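Local coordinates for protein acyl-CoA dehydrogenase (Bacillus anthracis, PDB 3OWA) that binds FAD and probably oxidises fatty acyl-CoA thioesters to their enoyl-CoA products, at residues L311-A316 and P580-I585; T43-I48 and F105-G110. All blocks are in the same frame, centred on the assembly; numbering follows the deposited sequence.

How the contacts relate
From the N terminus, contact 2 comes first. It joins helix 35-52 to the end of helix 95-105 and the turn after it, and closes a loop of 56 residues inside the N-terminal helical domain. The chain then runs through the middle β-domain and into the C-terminal helices. Contact 1 opens there, on helix 305-336, and closes on helix 578-592 near the C terminus. Its loop spans 263 residues and holds many helices but no strand. The two loops follow one another in series, without nesting or crossing. The centres of contact 1 and contact 2 lie about 27 Å apart, and the nearest atoms of contact 1 and contact 2 about 14 Å apart. Contact 2 works within one domain; contact 1 brings the chain's last helix onto the C-terminal bundle.

Contact 1 (L311-A316 and P580-I585); sequences LANMAA and PKKREI
The flat group here is the amide of N313, whose oxygen takes a bond from the ammonium of K582. K582 NZ donates to N313 OD1 over 2.8 Å, in the carbonyl plane and on a lone pair, with a C=O...N angle of 135°. The amide nitrogen has two partners of its own: N313 ND2 donates to water 1 at 3.1 Å and also bonds to the hydroxyl of Y374 on helix 358-383. Water 1 accepts a second bond, 3.0 Å long, from K582 NZ, so direct and bridged links join the same two side chains. Bonds through both its oxygen and its nitrogen should fix the rotation of the amide. K582 also forms a salt bridge to E538, its strongest polar partner. The lysine chain is extended beyond CG, which carries its tip past A312 to the amide. This is a steep helix crossing: the axes of 311-316 and 580-585 approach to 8.7 Å at 78°. It brings helix 578-592 against helix 305-336 of the C-terminal helical domain. Small A312 lies where the backbones come nearest. A312 CB sits 3.3 Å from K582 O and 3.6 Å from K582 CB. Farther along, I585 sets its CG2 methyl 3.7 Å from A312 CB. With I585 CG1 beside the backbone nitrogen (chi1 -72°), CG2 lies anti to that nitrogen and meets the alanine. A315 CB touches the same methyl, I585 CG2, more loosely, at 4.4 Å. Y531 of helix 526-554 packs against both A315 and I585.

Contact 2 (T43-I48 and F105-G110); sequences TTEDFI and FSRAGG
I48 reaches from helix 35-52 to the end of helix 95-105 and the turn after it, and its branches part at CB. The I48 CG2 methyl passes alongside the start of the R107 chain, 3.8 Å from R107 CG. The same methyl, I48 CG2, is 4.1 Å from A108 CB. The other branch runs through CG1, where chi2 of 75° bends the chain and brings CD1 over one face of the F105 ring. There I48 CD1 stands 3.5 Å from the centroid of the F105 ring and 9° off its normal, a well-centred CH-pi contact. Around the same ring, T44 CG2 comes within 3.6 Å of F105 CD2. F47 CE1 approaches F105 CZ obliquely at 3.9 Å. H115 of helix 110-122 stacks with the F105 ring. Beside this apolar cluster, E45 and R107 carry opposite charges but do not form a salt bridge. Water 2 joins them, donating to E45 OE1 over 2.9 Å and accepting from R107 NH1 at the guanidinium edge. The result is a buried apolar cluster where helix 35-52 packs on the end of helix 95-105 and the tight turn that leads to helix 110-122, part of the core of the all-helical N-terminal domain of the acyl-CoA dehydrogenase fold.

Contact 1 (L311-A316 and P580-I585)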
ATOM      1  N   LEU A 311      -6.623  -7.346 -12.212  1.00 32.77           N
ATOM      2  CA  LEU A 311      -6.931  -8.737 -11.893  1.00 32.26           C
ATOM      3  C   LEU A 311      -5.838  -9.718 -12.260  1.00 33.28           C
ATOM      4  O   LEU A 311      -5.565 -10.648 -11.486  1.00 33.68           O
ATOM      5  CB  LEU A 311      -8.266  -9.214 -12.513  1.00 32.09           C
ATOM      6  CG  LEU A 311      -9.579  -8.705 -11.889  1.00 33.84           C
ATOM      7  CD1 LEU A 311     -10.762  -9.167 -12.687  1.00 34.24           C
ATOM      8  CD2 LEU A 311      -9.767  -9.187 -10.398  1.00 30.41           C
ATOM      9  N   ALA A 312      -5.216  -9.531 -13.423  1.00 33.32           N
ATOM     10  CA  ALA A 312      -4.130 -10.401 -13.869  1.00 33.67           C
ATOM     11  C   ALA A 312      -2.866 -10.275 -13.006  1.00 33.33           C
ATOM     12  O   ALA A 312      -2.191 -11.279 -12.755  1.00 32.57           O
ATOM     13  CB  ALA A 312      -3.800 -10.132 -15.361  1.00 33.95           C
ATOM     14  N   ASN A 313      -2.528  -9.056 -12.584  1.00 31.77           N
ATOM     15  CA  ASN A 313      -1.387  -8.857 -11.719  1.00 32.77           C
ATOM     16  C   ASN A 313      -1.646  -9.540 -10.385  1.00 32.04           C
ATOM     17  O   ASN A 313      -0.791 -10.244  -9.860  1.00 32.92           O
ATOM     18  CB  ASN A 313      -1.117  -7.354 -11.489  1.00 32.64           C
ATOM     19  CG  ASN A 313      -0.542  -6.660 -12.708  1.00 36.37           C
ATOM     20  OD1 ASN A 313       0.023  -7.298 -13.581  1.00 38.11           O
ATOM     21  ND2 ASN A 313      -0.676  -5.315 -12.752  1.00 34.15           N
HETATM   22  N   MSE A 314      -2.858  -9.365  -9.873  1.00 31.26           N
HETATM   23  CA  MSE A 314      -3.243  -9.937  -8.583  1.00 30.33           C
HETATM   24  C   MSE A 314      -3.132 -11.456  -8.637  1.00 31.60           C
HETATM   25  O   MSE A 314      -2.556 -12.062  -7.729  1.00 30.45           O
HETATM   26  CB  MSE A 314      -4.661  -9.543  -8.215  1.00 28.48           C
HETATM   27  CG  MSE A 314      -4.793  -8.031  -7.897  1.00 30.42           C
HETATM   28 SE   MSE A 314      -6.672  -7.512  -8.058  0.51 30.22          SE
HETATM   29  CE  MSE A 314      -7.369  -8.367  -6.479  1.00 32.05           C
ATOM     30  N   ALA A 315      -3.674 -12.037  -9.707  1.00 31.17           N
ATOM     31  CA  ALA A 315      -3.709 -13.498  -9.847  1.00 33.57           C
ATOM     32  C   ALA A 315      -2.320 -14.099 -10.085  1.00 33.94           C
ATOM     33  O   ALA A 315      -2.025 -15.173  -9.587  1.00 34.20           O
ATOM     34  CB  ALA A 315      -4.630 -13.881 -10.924  1.00 32.78           C
ATOM     35  N   ALA A 316      -1.479 -13.401 -10.850  1.00 34.80           N
ATOM     36  CA  ALA A 316      -0.143 -13.903 -11.139  1.00 34.80           C
ATOM     37  C   ALA A 316       0.771 -13.884  -9.918  1.00 33.78           C
ATOM     38  O   ALA A 316       1.505 -14.824  -9.676  1.00 33.62           O
ATOM     39  CB  ALA A 316       0.485 -13.158 -12.297  1.00 35.07           C
ATOM     40  N   PRO A 580      -1.184  -8.462 -23.894  1.00 44.00           N
ATOM     41  CA  PRO A 580      -2.209  -9.440 -24.291  1.00 44.24           C
ATOM     42  C   PRO A 580      -2.274 -10.684 -23.378  1.00 43.89           C
ATOM     43  O   PRO A 580      -3.336 -11.312 -23.251  1.00 44.22           O
ATOM     44  CB  PRO A 580      -1.796  -9.856 -25.729  1.00 44.82           C
ATOM     45  CG  PRO A 580      -0.886  -8.784 -26.204  1.00 45.64           C
ATOM     46  CD  PRO A 580      -0.194  -8.236 -24.968  1.00 44.19           C
ATOM     47  N   LYS A 581      -1.143 -11.065 -22.787  1.00 42.67           N
ATOM     48  CA  LYS A 581      -1.129 -12.169 -21.853  1.00 42.16           C
ATOM     49  C   LYS A 581      -1.949 -11.870 -20.593  1.00 41.08           C
ATOM     50  O   LYS A 581      -2.643 -12.749 -20.071  1.00 40.41           O
ATOM     51  CB  LYS A 581       0.313 -12.552 -21.505  1.00 42.72           C
ATOM     52  CG  LYS A 581       1.100 -13.054 -22.726  1.00 43.40           C
ATOM     53  CD  LYS A 581       2.481 -13.561 -22.380  1.00 46.71           C
ATOM     54  CE  LYS A 581       3.155 -14.248 -23.590  1.00 49.81           C
ATOM     55  NZ  LYS A 581       2.361 -15.435 -24.079  1.00 51.83           N
ATOM     56  N   LYS A 582      -1.875 -10.626 -20.112  1.00 40.82           N
ATOM     57  CA  LYS A 582      -2.618 -10.250 -18.903  1.00 39.85           C
ATOM     58  C   LYS A 582      -4.100 -10.223 -19.234  1.00 40.46           C
ATOM     59  O   LYS A 582      -4.920 -10.587 -18.415  1.00 40.16           O
ATOM     60  CB  LYS A 582      -2.130  -8.914 -18.327  1.00 38.64           C
ATOM     61  CG  LYS A 582      -0.781  -9.031 -17.649  1.00 37.70           C
ATOM     62  CD  LYS A 582      -0.268  -7.688 -17.145  1.00 38.50           C
ATOM     63  CE  LYS A 582       1.131  -7.854 -16.556  1.00 39.04           C
ATOM     64  NZ  LYS A 582       1.603  -6.666 -15.793  1.00 39.21           N
ATOM     65  N   ARG A 583      -4.442  -9.832 -20.462  1.00 41.57           N
ATOM     66  CA  ARG A 583      -5.847  -9.840 -20.881  1.00 42.71           C
ATOM     67  C   ARG A 583      -6.345 -11.261 -20.965  1.00 43.43           C
ATOM     68  O   ARG A 583      -7.494 -11.543 -20.643  1.00 43.96           O
ATOM     69  CB  ARG A 583      -6.045  -9.149 -22.237  1.00 43.72           C
ATOM     70  CG  ARG A 583      -5.723  -7.652 -22.190  1.00 45.55           C
ATOM     71  CD  ARG A 583      -5.942  -7.027 -23.562  1.00 49.03           C
ATOM     72  NE  ARG A 583      -5.817  -5.563 -23.537  1.00 47.67           N
ATOM     73  CZ  ARG A 583      -6.251  -4.794 -24.540  1.00 51.05           C
ATOM     74  NH1 ARG A 583      -6.852  -5.364 -25.591  1.00 50.80           N
ATOM     75  NH2 ARG A 583      -6.122  -3.470 -24.484  1.00 49.19           N
ATOM     76  N   GLU A 584      -5.486 -12.159 -21.414  1.00 44.10           N
ATOM     77  CA  GLU A 584      -5.847 -13.573 -21.463  1.00 45.12           C
ATOM     78  C   GLU A 584      -6.007 -14.162 -20.045  1.00 43.67           C
ATOM     79  O   GLU A 584      -6.984 -14.862 -19.764  1.00 43.13           O
ATOM     80  CB  GLU A 584      -4.802 -14.349 -22.250  1.00 46.52           C
ATOM     81  CG  GLU A 584      -5.287 -15.710 -22.694  1.00 52.61           C
ATOM     82  CD  GLU A 584      -4.369 -16.389 -23.727  1.00 58.22           C
ATOM     83  OE1 GLU A 584      -3.472 -15.717 -24.299  1.00 60.71           O
ATOM     84  OE2 GLU A 584      -4.545 -17.608 -23.934  1.00 61.06           O
ATOM     85  N   ILE A 585      -5.061 -13.862 -19.153  1.00 41.87           N
ATOM     86  CA  ILE A 585      -5.196 -14.294 -17.747  1.00 40.58           C
ATOM     87  C   ILE A 585      -6.555 -13.832 -17.194  1.00 40.36           C
ATOM     88  O   ILE A 585      -7.311 -14.616 -16.617  1.00 40.44           O
ATOM     89  CB  ILE A 585      -4.044 -13.723 -16.856  1.00 40.10           C
ATOM     90  CG1 ILE A 585      -2.721 -14.437 -17.170  1.00 39.35           C
ATOM     91  CG2 ILE A 585      -4.409 -13.827 -15.354  1.00 37.15           C
ATOM     92  CD1 ILE A 585      -1.432 -13.653 -16.796  1.00 37.98           C
TER
HETATM   93  O   HOH W   1       0.877  -3.851 -14.969  1.00 47.08           O

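Contact 2 (T43-I48 and F105-G110)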
ATOM      1  N   THR A  43     -13.830 -29.443   4.644  1.00 40.80           N
ATOM      2  CA  THR A  43     -14.364 -29.473   6.008  1.00 41.34           C
ATOM      3  C   THR A  43     -14.137 -28.146   6.708  1.00 39.07           C
ATOM      4  O   THR A  43     -15.059 -27.590   7.304  1.00 38.83           O
ATOM      5  CB  THR A  43     -13.707 -30.617   6.825  1.00 42.02           C
ATOM      6  OG1 THR A  43     -14.238 -31.854   6.366  1.00 46.24           O
ATOM      7  CG2 THR A  43     -13.992 -30.500   8.356  1.00 43.68           C
ATOM      8  N   THR A  44     -12.921 -27.632   6.593  1.00 36.42           N
ATOM      9  CA  THR A  44     -12.596 -26.354   7.196  1.00 35.41           C
ATOM     10  C   THR A  44     -13.419 -25.245   6.562  1.00 35.34           C
ATOM     11  O   THR A  44     -14.069 -24.481   7.263  1.00 33.82           O
ATOM     12  CB  THR A  44     -11.099 -26.015   7.066  1.00 33.44           C
ATOM     13  OG1 THR A  44     -10.356 -27.122   7.557  1.00 37.17           O
ATOM     14  CG2 THR A  44     -10.760 -24.777   7.899  1.00 34.44           C
ATOM     15  N   GLU A  45     -13.389 -25.172   5.228  1.00 36.56           N
ATOM     16  CA  GLU A  45     -14.152 -24.178   4.484  1.00 37.27           C
ATOM     17  C   GLU A  45     -15.638 -24.151   4.861  1.00 36.07           C
ATOM     18  O   GLU A  45     -16.194 -23.075   5.080  1.00 34.59           O
ATOM     19  CB  GLU A  45     -14.019 -24.421   2.965  1.00 39.14           C
ATOM     20  CG  GLU A  45     -14.753 -23.389   2.147  1.00 43.80           C
ATOM     21  CD  GLU A  45     -14.235 -23.317   0.721  1.00 50.26           C
ATOM     22  OE1 GLU A  45     -13.758 -22.237   0.331  1.00 52.34           O
ATOM     23  OE2 GLU A  45     -14.294 -24.355   0.016  1.00 53.54           O
ATOM     24  N   ASP A  46     -16.265 -25.317   4.942  1.00 35.80           N
ATOM     25  CA  ASP A  46     -17.671 -25.414   5.336  1.00 36.89           C
ATOM     26  C   ASP A  46     -17.901 -24.904   6.759  1.00 35.99           C
ATOM     27  O   ASP A  46     -18.861 -24.167   7.013  1.00 35.78           O
ATOM     28  CB  ASP A  46     -18.131 -26.856   5.268  1.00 38.21           C
ATOM     29  CG  ASP A  46     -18.260 -27.375   3.824  1.00 44.41           C
ATOM     30  OD1 ASP A  46     -18.301 -26.554   2.873  1.00 46.56           O
ATOM     31  OD2 ASP A  46     -18.341 -28.608   3.655  1.00 51.03           O
ATOM     32  N   PHE A  47     -17.042 -25.315   7.685  1.00 35.08           N
ATOM     33  CA  PHE A  47     -17.081 -24.763   9.039  1.00 34.80           C
ATOM     34  C   PHE A  47     -17.055 -23.222   9.005  1.00 33.34           C
ATOM     35  O   PHE A  47     -17.959 -22.587   9.530  1.00 33.61           O
ATOM     36  CB  PHE A  47     -15.943 -25.297   9.927  1.00 33.94           C
ATOM     37  CG  PHE A  47     -15.856 -24.597  11.263  1.00 36.15           C
ATOM     38  CD1 PHE A  47     -14.818 -23.726  11.538  1.00 34.98           C
ATOM     39  CD2 PHE A  47     -16.849 -24.778  12.227  1.00 39.92           C
ATOM     40  CE1 PHE A  47     -14.749 -23.055  12.778  1.00 36.53           C
ATOM     41  CE2 PHE A  47     -16.781 -24.117  13.479  1.00 38.46           C
ATOM     42  CZ  PHE A  47     -15.739 -23.263  13.734  1.00 36.39           C
ATOM     43  N   ILE A  48     -16.041 -22.643   8.362  1.00 33.56           N
ATOM     44  CA  ILE A  48     -15.873 -21.184   8.300  1.00 33.32           C
ATOM     45  C   ILE A  48     -17.095 -20.474   7.656  1.00 33.54           C
ATOM     46  O   ILE A  48     -17.682 -19.545   8.240  1.00 31.74           O
ATOM     47  CB  ILE A  48     -14.508 -20.762   7.648  1.00 32.80           C
ATOM     48  CG1 ILE A  48     -13.405 -20.698   8.711  1.00 38.01           C
ATOM     49  CG2 ILE A  48     -14.582 -19.322   7.165  1.00 31.09           C
ATOM     50  CD1 ILE A  48     -12.904 -21.995   9.169  1.00 46.07           C
ATOM     51  N   PHE A 105      -8.953 -20.948   6.990  1.00 31.07           N
ATOM     52  CA  PHE A 105      -9.291 -20.020   8.096  1.00 31.70           C
ATOM     53  C   PHE A 105      -9.173 -18.531   7.739  1.00 32.11           C
ATOM     54  O   PHE A 105      -9.888 -17.668   8.294  1.00 31.22           O
ATOM     55  CB  PHE A 105      -8.503 -20.347   9.394  1.00 31.01           C
ATOM     56  CG  PHE A 105      -9.312 -21.094  10.402  1.00 32.28           C
ATOM     57  CD1 PHE A 105      -9.975 -20.421  11.417  1.00 30.68           C
ATOM     58  CD2 PHE A 105      -9.426 -22.490  10.331  1.00 31.86           C
ATOM     59  CE1 PHE A 105     -10.769 -21.151  12.345  1.00 31.30           C
ATOM     60  CE2 PHE A 105     -10.224 -23.195  11.245  1.00 32.58           C
ATOM     61  CZ  PHE A 105     -10.881 -22.518  12.249  1.00 32.52           C
ATOM     62  N   SER A 106      -8.239 -18.198   6.840  1.00 32.79           N
ATOM     63  CA  SER A 106      -8.089 -16.791   6.380  1.00 32.09           C
ATOM     64  C   SER A 106      -9.397 -16.117   5.900  1.00 31.92           C
ATOM     65  O   SER A 106      -9.558 -14.906   6.003  1.00 31.21           O
ATOM     66  CB  SER A 106      -7.003 -16.684   5.316  1.00 31.32           C
ATOM     67  OG  SER A 106      -7.522 -17.238   4.122  1.00 37.89           O
ATOM     68  N   ARG A 107     -10.358 -16.907   5.435  1.00 31.81           N
ATOM     69  CA  ARG A 107     -11.664 -16.372   5.053  1.00 32.49           C
ATOM     70  C   ARG A 107     -12.334 -15.593   6.218  1.00 33.34           C
ATOM     71  O   ARG A 107     -13.112 -14.655   5.981  1.00 33.30           O
ATOM     72  CB  ARG A 107     -12.538 -17.522   4.502  1.00 34.35           C
ATOM     73  CG  ARG A 107     -13.960 -17.150   4.120  1.00 36.84           C
ATOM     74  CD  ARG A 107     -14.079 -16.705   2.643  1.00 37.73           C
ATOM     75  NE  ARG A 107     -15.484 -16.415   2.340  1.00 37.07           N
ATOM     76  CZ  ARG A 107     -16.289 -17.230   1.672  1.00 39.06           C
ATOM     77  NH1 ARG A 107     -15.817 -18.367   1.173  1.00 40.06           N
ATOM     78  NH2 ARG A 107     -17.563 -16.900   1.479  1.00 38.36           N
ATOM     79  N   ALA A 108     -11.983 -15.931   7.470  1.00 30.56           N
ATOM     80  CA  ALA A 108     -12.705 -15.416   8.599  1.00 30.93           C
ATOM     81  C   ALA A 108     -11.993 -14.218   9.216  1.00 30.24           C
ATOM     82  O   ALA A 108     -12.165 -13.961  10.408  1.00 31.55           O
ATOM     83  CB  ALA A 108     -12.879 -16.521   9.648  1.00 30.63           C
ATOM     84  N   GLY A 109     -11.166 -13.521   8.436  1.00 29.04           N
ATOM     85  CA  GLY A 109     -10.489 -12.325   8.944  1.00 28.04           C
ATOM     86  C   GLY A 109      -9.721 -12.589  10.223  1.00 26.84           C
ATOM     87  O   GLY A 109      -8.908 -13.516  10.306  1.00 26.12           O
ATOM     88  N   GLY A 110      -9.936 -11.731  11.214  1.00 28.09           N
ATOM     89  CA  GLY A 110      -9.207 -11.818  12.465  1.00 26.98           C
ATOM     90  C   GLY A 110      -9.423 -13.104  13.235  1.00 27.33           C
ATOM     91  O   GLY A 110      -8.619 -13.476  14.051  1.00 27.16           O
TER
HETATM   92  O   HOH W   2     -13.129 -19.719   1.572  1.00 47.56           O